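PDB 3N7X: capsid protein from Infectious hypodermal and hematopoietic necrosis virus, which assembles in sixty copies, each a beta-barrel subunit, into the icosahedral capsid of a shrimp parvovirus and binds calcium ions. Local coordinates for residues S122-L130 and E139-L149; K103-V113 and E224-P234. All blocks are in the same frame, centred on the assembly; numbering follows the deposited sequence.

Contact 1 (S122-L130 and E139-L149)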
loop_
_atom_site.group_PDB
_atom_site.type_symbol
_atom_site.label_atom_id
_atom_site.label_comp_id
_atom_site.label_asym_id
_atom_site.label_seq_id
_atom_site.Cartn_x
_atom_site.Cartn_y
_atom_site.Cartn_z
ATOM N N SER A 122 3.102 53.417 73.710
ATOM C CA SER A 122 1.993 53.730 74.597
ATOM C C SER A 122 2.008 55.142 75.170
ATOM O O SER A 122 1.744 55.339 76.357
ATOM C CB SER A 122 1.974 52.724 75.746
ATOM O OG SER A 122 1.847 51.408 75.249
ATOM N N MET A 123 2.305 56.127 74.333
ATOM C CA MET A 123 2.338 57.500 74.804
ATOM C C MET A 123 0.999 57.981 75.357
ATOM O O MET A 123 -0.060 57.672 74.811
ATOM C CB MET A 123 2.753 58.443 73.683
ATOM C CG MET A 123 2.677 59.897 74.094
ATOM S SD MET A 123 3.063 61.000 72.746
ATOM C CE MET A 123 4.823 60.642 72.535
ATOM N N VAL A 124 1.065 58.743 76.446
ATOM C CA VAL A 124 -0.118 59.317 77.070
ATOM C C VAL A 124 0.125 60.818 77.201
ATOM O O VAL A 124 0.889 61.258 78.057
ATOM C CB VAL A 124 -0.364 58.730 78.470
ATOM C CG1 VAL A 124 -1.562 59.412 79.114
ATOM C CG2 VAL A 124 -0.599 57.233 78.370
ATOM N N PRO A 125 -0.506 61.624 76.331
ATOM C CA PRO A 125 -0.360 63.087 76.344
ATOM C C PRO A 125 -0.938 63.734 77.605
ATOM O O PRO A 125 -2.004 63.345 78.086
ATOM C CB PRO A 125 -1.104 63.520 75.078
ATOM C CG PRO A 125 -0.971 62.328 74.178
ATOM C CD PRO A 125 -1.230 61.185 75.126
ATOM N N LEU A 126 -0.234 64.738 78.119
ATOM C CA LEU A 126 -0.651 65.433 79.331
ATOM C C LEU A 126 -0.682 66.945 79.160
ATOM O O LEU A 126 -0.001 67.494 78.293
ATOM C CB LEU A 126 0.315 65.098 80.465
ATOM C CG LEU A 126 0.481 63.621 80.805
ATOM C CD1 LEU A 126 1.706 63.441 81.670
ATOM C CD2 LEU A 126 -0.771 63.110 81.505
ATOM N N MET A 127 -1.465 67.618 79.999
ATOM C CA MET A 127 -1.540 69.074 79.953
ATOM C C MET A 127 -1.804 69.656 81.338
ATOM O O MET A 127 -2.307 68.971 82.233
ATOM C CB MET A 127 -2.630 69.538 78.987
ATOM C CG MET A 127 -4.033 69.121 79.368
ATOM S SD MET A 127 -5.204 69.652 78.098
ATOM C CE MET A 127 -6.794 69.530 78.972
ATOM N N LYS A 128 -1.446 70.923 81.506
ATOM C CA LYS A 128 -1.649 71.621 82.763
ATOM C C LYS A 128 -2.128 73.021 82.407
ATOM O O LYS A 128 -1.575 74.022 82.855
ATOM C CB LYS A 128 -0.336 71.682 83.549
ATOM C CG LYS A 128 -0.492 72.058 85.018
ATOM C CD LYS A 128 0.835 71.913 85.749
ATOM C CE LYS A 128 0.684 72.081 87.252
ATOM N NZ LYS A 128 1.966 71.788 87.967
ATOM N N ASP A 129 -3.159 73.079 81.574
ATOM C CA ASP A 129 -3.709 74.354 81.150
ATOM C C ASP A 129 -5.061 74.661 81.783
ATOM O O ASP A 129 -5.542 75.788 81.698
ATOM C CB ASP A 129 -3.815 74.404 79.623
ATOM C CG ASP A 129 -2.456 74.365 78.948
ATOM O OD1 ASP A 129 -1.550 75.098 79.402
ATOM O OD2 ASP A 129 -2.293 73.609 77.966
ATOM N N LEU A 130 -5.672 73.660 82.410
ATOM C CA LEU A 130 -6.956 73.855 83.074
ATOM C C LEU A 130 -6.728 74.426 84.466
ATOM O O LEU A 130 -5.761 74.080 85.149
ATOM C CB LEU A 130 -7.714 72.535 83.189
ATOM C CG LEU A 130 -8.209 71.934 81.875
ATOM C CD1 LEU A 130 -8.931 70.626 82.151
ATOM C CD2 LEU A 130 -9.135 72.919 81.180
ATOM N N GLU A 139 -2.658 69.360 86.610
ATOM C CA GLU A 139 -2.358 68.384 85.573
ATOM C C GLU A 139 -3.556 67.492 85.265
ATOM O O GLU A 139 -4.283 67.078 86.167
ATOM C CB GLU A 139 -1.181 67.506 86.014
ATOM C CG GLU A 139 -0.471 66.792 84.877
ATOM C CD GLU A 139 0.793 67.510 84.432
ATOM O OE1 GLU A 139 0.802 68.759 84.431
ATOM O OE2 GLU A 139 1.778 66.829 84.073
ATOM N N THR A 140 -3.758 67.203 83.985
ATOM C CA THR A 140 -4.842 66.325 83.555
ATOM C C THR A 140 -4.472 65.668 82.237
ATOM O O THR A 140 -3.459 65.999 81.616
ATOM C CB THR A 140 -6.171 67.080 83.291
ATOM O OG1 THR A 140 -5.995 67.985 82.194
ATOM C CG2 THR A 140 -6.615 67.841 84.521
ATOM N N LEU A 141 -5.298 64.721 81.814
ATOM C CA LEU A 141 -5.080 64.086 80.534
ATOM C C LEU A 141 -5.364 65.197 79.534
ATOM O O LEU A 141 -5.900 66.254 79.882
ATOM C CB LEU A 141 -6.071 62.947 80.320
ATOM C CG LEU A 141 -5.866 61.695 81.166
ATOM C CD1 LEU A 141 -7.101 60.825 81.066
ATOM C CD2 LEU A 141 -4.626 60.945 80.696
ATOM N N THR A 142 -5.017 64.954 78.287
ATOM C CA THR A 142 -5.224 65.934 77.250
ATOM C C THR A 142 -6.624 65.717 76.633
ATOM O O THR A 142 -7.173 64.618 76.733
ATOM C CB THR A 142 -4.091 65.772 76.230
ATOM O OG1 THR A 142 -4.140 66.832 75.283
ATOM C CG2 THR A 142 -4.205 64.445 75.522
ATOM N N PHE A 143 -7.212 66.754 76.033
ATOM C CA PHE A 143 -8.548 66.646 75.412
ATOM C C PHE A 143 -8.576 65.719 74.200
ATOM O O PHE A 143 -9.542 64.980 73.996
ATOM C CB PHE A 143 -9.058 67.999 74.913
ATOM C CG PHE A 143 -9.410 68.967 75.991
ATOM C CD1 PHE A 143 -10.063 68.546 77.145
ATOM C CD2 PHE A 143 -9.148 70.325 75.818
ATOM C CE1 PHE A 143 -10.454 69.469 78.115
ATOM C CE2 PHE A 143 -9.533 71.255 76.776
ATOM C CZ PHE A 143 -10.188 70.830 77.928
ATOM N N THR A 144 -7.536 65.814 73.369
ATOM C CA THR A 144 -7.405 65.000 72.162
ATOM C C THR A 144 -6.008 64.407 72.083
ATOM O O THR A 144 -5.221 64.532 73.016
ATOM C CB THR A 144 -7.644 65.823 70.876
ATOM O OG1 THR A 144 -6.822 66.996 70.895
ATOM C CG2 THR A 144 -9.093 66.223 70.766
ATOM N N ASP A 145 -5.697 63.773 70.957
ATOM C CA ASP A 145 -4.394 63.152 70.785
ATOM C C ASP A 145 -3.487 63.938 69.849
ATOM O O ASP A 145 -2.515 63.401 69.323
ATOM C CB ASP A 145 -4.555 61.714 70.268
ATOM C CG ASP A 145 -5.368 60.831 71.220
ATOM O OD1 ASP A 145 -5.214 60.973 72.459
ATOM O OD2 ASP A 145 -6.152 59.981 70.732
ATOM N N THR A 146 -3.792 65.213 69.651
ATOM C CA THR A 146 -2.976 66.038 68.774
ATOM C C THR A 146 -1.558 66.357 69.282
ATOM O O THR A 146 -0.637 66.513 68.483
ATOM C CB THR A 146 -3.696 67.352 68.443
ATOM O OG1 THR A 146 -4.132 67.979 69.655
ATOM C CG2 THR A 146 -4.894 67.083 67.559
ATOM N N PRO A 147 -1.356 66.458 70.607
ATOM C CA PRO A 147 0.002 66.762 71.085
ATOM C C PRO A 147 0.991 65.656 70.719
ATOM O O PRO A 147 0.627 64.482 70.678
ATOM C CB PRO A 147 -0.177 66.881 72.596
ATOM C CG PRO A 147 -1.618 67.289 72.746
ATOM C CD PRO A 147 -2.305 66.413 71.732
ATOM N N TYR A 148 2.240 66.023 70.460
ATOM C CA TYR A 148 3.236 65.027 70.100
ATOM C C TYR A 148 4.639 65.374 70.564
ATOM O O TYR A 148 4.944 66.527 70.876
ATOM C CB TYR A 148 3.232 64.796 68.582
ATOM C CG TYR A 148 3.567 66.014 67.751
ATOM C CD1 TYR A 148 4.888 66.332 67.431
ATOM C CD2 TYR A 148 2.556 66.855 67.285
ATOM C CE1 TYR A 148 5.193 67.460 66.659
ATOM C CE2 TYR A 148 2.848 67.980 66.520
ATOM C CZ TYR A 148 4.163 68.277 66.210
ATOM O OH TYR A 148 4.432 69.395 65.456
ATOM N N LEU A 149 5.487 64.351 70.605
ATOM C CA LEU A 149 6.872 64.484 71.030
ATOM C C LEU A 149 7.775 64.630 69.807
ATOM O O LEU A 149 7.508 64.034 68.763
ATOM C CB LEU A 149 7.276 63.233 71.814
ATOM C CG LEU A 149 8.682 63.141 72.413
ATOM C CD1 LEU A 149 8.813 64.112 73.577
ATOM C CD2 LEU A 149 8.937 61.717 72.889
HETATM O O HOH W 1 -4.906 70.753 82.571
#
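Met127 and Thr140 form the hydrogen-bonded antiparallel pair at the heart of a beta hairpin, strands 111-131 and 137-141, in the parvoviral capsid protein. Met127 N donates to Thr140 O at 3.0 Å, and Thr140 N answers to Met127 O at 2.9 Å. From CB, the Met127 side chain starts between its own backbone N and carbonyl carbon (chi1 63°) and then runs extended along the partner segment. CG lies 3.5 Å from Leu141 O and beside Thr140 OG1. SD passes Thr142 CA at 3.8 Å, and the CE methyl settles over the face of Phe143, 3.6 Å from the ring centroid and only 6° off its normal. This CH-pi contact suits methionine, whose long unbranched chain threads past the threonines to the ring. Leu130 CD2 also touches that ring, and Phe143 rings of two neighbouring subunits meet it edge-to-face, so the loop that leaves the hairpin is part of a subunit interface. Beyond the pair, Glu139 is turned across the aliphatic part of Lys128, and a magnesium ion lies about 3 Å from the side chain of Glu139. Threonine suits position 140 because its hydroxyl serves two ends: Thr140 OG1 donates to Leu141 O at 2.9 Å and accepts from a water that also takes the N-H of Leu130, 3.0 Å from Leu130 N.

Contact 2 (K103-V113 and E224-P234)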
loop_
_atom_site.group_PDB
_atom_site.type_symbol
_atom_site.label_atom_id
_atom_site.label_comp_id
_atom_site.label_asym_id
_atom_site.label_seq_id
_atom_site.Cartn_x
_atom_site.Cartn_y
_atom_site.Cartn_z
ATOM N N LYS A 103 29.501 39.701 86.927
ATOM C CA LYS A 103 30.390 40.843 87.081
ATOM C C LYS A 103 31.861 40.434 87.182
ATOM O O LYS A 103 32.719 40.950 86.462
ATOM C CB LYS A 103 29.968 41.605 88.332
ATOM C CG LYS A 103 30.780 42.824 88.697
ATOM C CD LYS A 103 30.231 43.343 90.012
ATOM C CE LYS A 103 30.966 44.547 90.538
ATOM N NZ LYS A 103 30.450 44.852 91.902
ATOM N N SER A 104 32.148 39.494 88.073
ATOM C CA SER A 104 33.515 39.052 88.280
ATOM C C SER A 104 34.126 38.426 87.029
ATOM O O SER A 104 35.267 38.724 86.661
ATOM C CB SER A 104 33.562 38.058 89.440
ATOM O OG SER A 104 34.885 37.925 89.924
ATOM N N MET A 105 33.366 37.555 86.379
ATOM C CA MET A 105 33.838 36.894 85.174
ATOM C C MET A 105 34.065 37.918 84.058
ATOM O O MET A 105 35.070 37.861 83.351
ATOM C CB MET A 105 32.828 35.839 84.734
ATOM C CG MET A 105 33.424 34.739 83.880
ATOM S SD MET A 105 32.169 33.594 83.281
ATOM C CE MET A 105 31.716 32.805 84.793
ATOM N N MET A 106 33.128 38.850 83.904
ATOM C CA MET A 106 33.241 39.896 82.893
ATOM C C MET A 106 34.532 40.656 83.087
ATOM O O MET A 106 35.335 40.804 82.169
ATOM C CB MET A 106 32.134 40.925 83.039
ATOM C CG MET A 106 30.791 40.517 82.572
ATOM S SD MET A 106 29.715 41.906 82.921
ATOM C CE MET A 106 30.329 43.140 81.747
ATOM N N LYS A 107 34.684 41.172 84.298
ATOM C CA LYS A 107 35.831 41.966 84.678
ATOM C C LYS A 107 37.156 41.321 84.326
ATOM O O LYS A 107 38.035 41.959 83.752
ATOM C CB LYS A 107 35.793 42.235 86.183
ATOM C CG LYS A 107 37.014 42.985 86.706
ATOM C CD LYS A 107 37.054 43.011 88.229
ATOM C CE LYS A 107 37.142 41.600 88.805
ATOM N NZ LYS A 107 37.222 41.581 90.302
ATOM N N THR A 108 37.293 40.048 84.662
ATOM C CA THR A 108 38.541 39.350 84.431
ATOM C C THR A 108 38.766 38.708 83.072
ATOM O O THR A 108 39.866 38.780 82.530
ATOM C CB THR A 108 38.737 38.263 85.493
ATOM O OG1 THR A 108 38.672 38.859 86.795
ATOM C CG2 THR A 108 40.083 37.578 85.313
ATOM N N TYR A 109 37.741 38.084 82.512
ATOM C CA TYR A 109 37.930 37.394 81.249
ATOM C C TYR A 109 37.422 38.058 79.982
ATOM O O TYR A 109 37.737 37.604 78.886
ATOM C CB TYR A 109 37.383 35.977 81.391
ATOM C CG TYR A 109 38.118 35.225 82.481
ATOM C CD1 TYR A 109 39.420 34.766 82.274
ATOM C CD2 TYR A 109 37.551 35.049 83.747
ATOM C CE1 TYR A 109 40.142 34.156 83.297
ATOM C CE2 TYR A 109 38.273 34.440 84.782
ATOM C CZ TYR A 109 39.567 33.999 84.546
ATOM O OH TYR A 109 40.301 33.413 85.552
ATOM N N GLY A 110 36.644 39.125 80.113
ATOM C CA GLY A 110 36.182 39.813 78.920
ATOM C C GLY A 110 34.745 39.624 78.480
ATOM O O GLY A 110 34.099 38.619 78.795
ATOM N N TRP A 111 34.258 40.598 77.720
ATOM C CA TRP A 111 32.890 40.579 77.234
ATOM C C TRP A 111 32.723 41.377 75.941
ATOM O O TRP A 111 33.616 42.126 75.535
ATOM C CB TRP A 111 31.965 41.159 78.305
ATOM C CG TRP A 111 32.471 42.462 78.866
ATOM C CD1 TRP A 111 33.210 42.632 80.002
ATOM C CD2 TRP A 111 32.312 43.769 78.293
ATOM N NE1 TRP A 111 33.521 43.961 80.173
ATOM C CE2 TRP A 111 32.982 44.681 79.139
ATOM C CE3 TRP A 111 31.670 44.256 77.145
ATOM C CZ2 TRP A 111 33.027 46.059 78.876
ATOM C CZ3 TRP A 111 31.715 45.628 76.881
ATOM C CH2 TRP A 111 32.390 46.512 77.747
ATOM N N LYS A 112 31.564 41.201 75.309
ATOM C CA LYS A 112 31.203 41.893 74.072
ATOM C C LYS A 112 29.735 42.234 74.172
ATOM O O LYS A 112 28.977 41.536 74.848
ATOM C CB LYS A 112 31.309 40.988 72.843
ATOM C CG LYS A 112 32.663 40.524 72.445
ATOM C CD LYS A 112 32.537 39.627 71.226
ATOM C CE LYS A 112 33.898 39.137 70.788
ATOM N NZ LYS A 112 33.799 38.241 69.614
ATOM N N VAL A 113 29.334 43.294 73.483
ATOM C CA VAL A 113 27.934 43.668 73.426
ATOM C C VAL A 113 27.579 43.511 71.957
ATOM O O VAL A 113 28.181 44.146 71.087
ATOM C CB VAL A 113 27.689 45.119 73.849
ATOM C CG1 VAL A 113 26.219 45.466 73.647
ATOM C CG2 VAL A 113 28.071 45.306 75.302
ATOM N N GLU A 224 34.751 46.150 84.938
ATOM C CA GLU A 224 33.356 46.196 85.357
ATOM C C GLU A 224 32.720 47.440 84.757
ATOM O O GLU A 224 33.397 48.267 84.146
ATOM C CB GLU A 224 33.239 46.314 86.879
ATOM C CG GLU A 224 34.176 45.450 87.694
ATOM C CD GLU A 224 33.967 45.643 89.193
ATOM O OE1 GLU A 224 33.770 46.805 89.623
ATOM O OE2 GLU A 224 34.006 44.640 89.942
ATOM N N ILE A 225 31.410 47.562 84.930
ATOM C CA ILE A 225 30.689 48.734 84.466
ATOM C C ILE A 225 30.281 49.404 85.774
ATOM O O ILE A 225 29.277 49.045 86.390
ATOM C CB ILE A 225 29.447 48.363 83.618
ATOM C CG1 ILE A 225 29.881 47.922 82.214
ATOM C CG2 ILE A 225 28.532 49.574 83.469
ATOM C CD1 ILE A 225 30.692 46.671 82.176
ATOM N N PRO A 226 31.081 50.383 86.221
ATOM C CA PRO A 226 30.869 51.135 87.458
ATOM C C PRO A 226 29.606 51.972 87.510
ATOM O O PRO A 226 28.885 52.123 86.530
ATOM C CB PRO A 226 32.124 51.991 87.550
ATOM C CG PRO A 226 32.357 52.333 86.118
ATOM C CD PRO A 226 32.173 50.988 85.437
ATOM N N THR A 227 29.369 52.530 88.683
ATOM C CA THR A 227 28.210 53.353 88.934
ATOM C C THR A 227 28.600 54.820 88.799
ATOM O O THR A 227 27.753 55.712 88.790
ATOM C CB THR A 227 27.711 53.097 90.357
ATOM O OG1 THR A 227 26.471 53.773 90.552
ATOM C CG2 THR A 227 28.723 53.619 91.376
ATOM N N THR A 228 29.900 55.050 88.674
ATOM C CA THR A 228 30.455 56.393 88.597
ATOM C C THR A 228 30.580 57.012 87.208
ATOM O O THR A 228 30.479 58.231 87.058
ATOM C CB THR A 228 31.841 56.404 89.229
ATOM O OG1 THR A 228 32.734 55.628 88.418
ATOM C CG2 THR A 228 31.786 55.787 90.623
ATOM N N GLY A 229 30.826 56.190 86.198
ATOM C CA GLY A 229 30.978 56.730 84.861
ATOM C C GLY A 229 30.390 55.841 83.786
ATOM O O GLY A 229 30.538 54.612 83.830
ATOM N N PRO A 230 29.718 56.438 82.795
ATOM C CA PRO A 230 29.120 55.648 81.719
ATOM C C PRO A 230 30.159 54.913 80.877
ATOM O O PRO A 230 31.177 55.485 80.487
ATOM C CB PRO A 230 28.349 56.695 80.918
ATOM C CG PRO A 230 29.190 57.921 81.086
ATOM C CD PRO A 230 29.532 57.881 82.557
ATOM N N THR A 231 29.902 53.636 80.621
ATOM C CA THR A 231 30.786 52.823 79.798
ATOM C C THR A 231 30.059 52.632 78.468
ATOM O O THR A 231 28.921 52.154 78.429
ATOM C CB THR A 231 31.064 51.459 80.453
ATOM O OG1 THR A 231 31.726 51.661 81.707
ATOM C CG2 THR A 231 31.947 50.608 79.555
ATOM N N PHE A 232 30.713 53.020 77.380
ATOM C CA PHE A 232 30.107 52.934 76.060
ATOM C C PHE A 232 30.141 51.561 75.410
ATOM O O PHE A 232 31.120 50.825 75.527
ATOM C CB PHE A 232 30.781 53.920 75.095
ATOM C CG PHE A 232 30.740 55.355 75.541
ATOM C CD1 PHE A 232 29.943 55.758 76.611
ATOM C CD2 PHE A 232 31.491 56.315 74.869
ATOM C CE1 PHE A 232 29.895 57.095 77.005
ATOM C CE2 PHE A 232 31.452 57.654 75.253
ATOM C CZ PHE A 232 30.652 58.047 76.325
ATOM N N ILE A 233 29.057 51.218 74.726
ATOM C CA ILE A 233 29.005 49.968 73.992
ATOM C C ILE A 233 30.077 50.184 72.921
ATOM O O ILE A 233 30.069 51.199 72.224
ATOM C CB ILE A 233 27.623 49.774 73.354
ATOM C CG1 ILE A 233 26.613 49.424 74.451
ATOM C CG2 ILE A 233 27.683 48.703 72.281
ATOM C CD1 ILE A 233 25.168 49.435 74.001
ATOM N N PRO A 234 31.021 49.244 72.787
ATOM C CA PRO A 234 32.105 49.357 71.805
ATOM C C PRO A 234 31.725 49.866 70.423
ATOM O O PRO A 234 30.987 49.219 69.684
ATOM C CB PRO A 234 32.688 47.948 71.774
ATOM C CG PRO A 234 32.498 47.495 73.183
ATOM C CD PRO A 234 31.075 47.938 73.468
HETATM O O HOH W 2 32.154 46.949 92.302
HETATM O O HOH W 3 34.148 41.824 90.584
#
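Glu224 sets its CG anti to its own carbonyl carbon (chi1 -42°) and then reaches out straight, which carries the carboxylate to Lys103 and Lys107, one helical turn apart. Lys103 is extended throughout and crosses the carboxylate with its CE, 3.1 Å from Glu224 OE2. Lys107 lies alongside Glu224 and turns at chi3 (61°), its CD 3.8 Å from Glu224 CG. Both ammonium groups stop short of a direct salt bridge, and water completes each link: one accepts from Lys103 NZ at 2.7 Å and donates to Glu224 OE1, while another accepts from Lys107 NZ and donates to Glu224 OE2 at 2.9 Å. Long flexible lysines suit this outer side, where the charges would probably still favour an ionised glutamate. The contact joins helix 97-109 and the start of strand 111-131, a strand of the capsid beta-barrel, to a loop that follows strand 220-221. Gly110 makes the turn between helix and strand with positive phi (105°), a conformation in which a CB would jam against the preceding carbonyl. Deeper in, the pliable Met106 brings its CE 3.6 Å from Ile225 CD1 and at the same time over one face of Trp111, offset toward the rim. Ile225 CD1 approaches the indole obliquely, whereas Pro234 CD meets its edge near the ring plane, 4.2 Å from CZ3 of Trp111. The indole is further held by its NE1, which bonds to Gly223 O. Along the strand, compact branched groups fit together: Val113 CG1 rests 3.8 Å from Ile233 CG2.

How the contacts relate
Strand 111-131 is common to both contacts: contact 2 uses its beginning, just after helix 97-109, and contact 1 uses its far end, where it pairs with strand 137-141. Their centres are 40 Å apart, the nearest atoms about 20 Å, and they lie on opposite sides of the chain's centre without touching. Along the sequence, 122-130 and 139-149 fall between 103-113 and 224-234, so the local hairpin of contact 1 is nested inside the long loop closed by contact 2. One long strand of the same antiparallel sheet thus links a hairpin at a subunit interface with a place where a helix and a distant loop pack against the barrel.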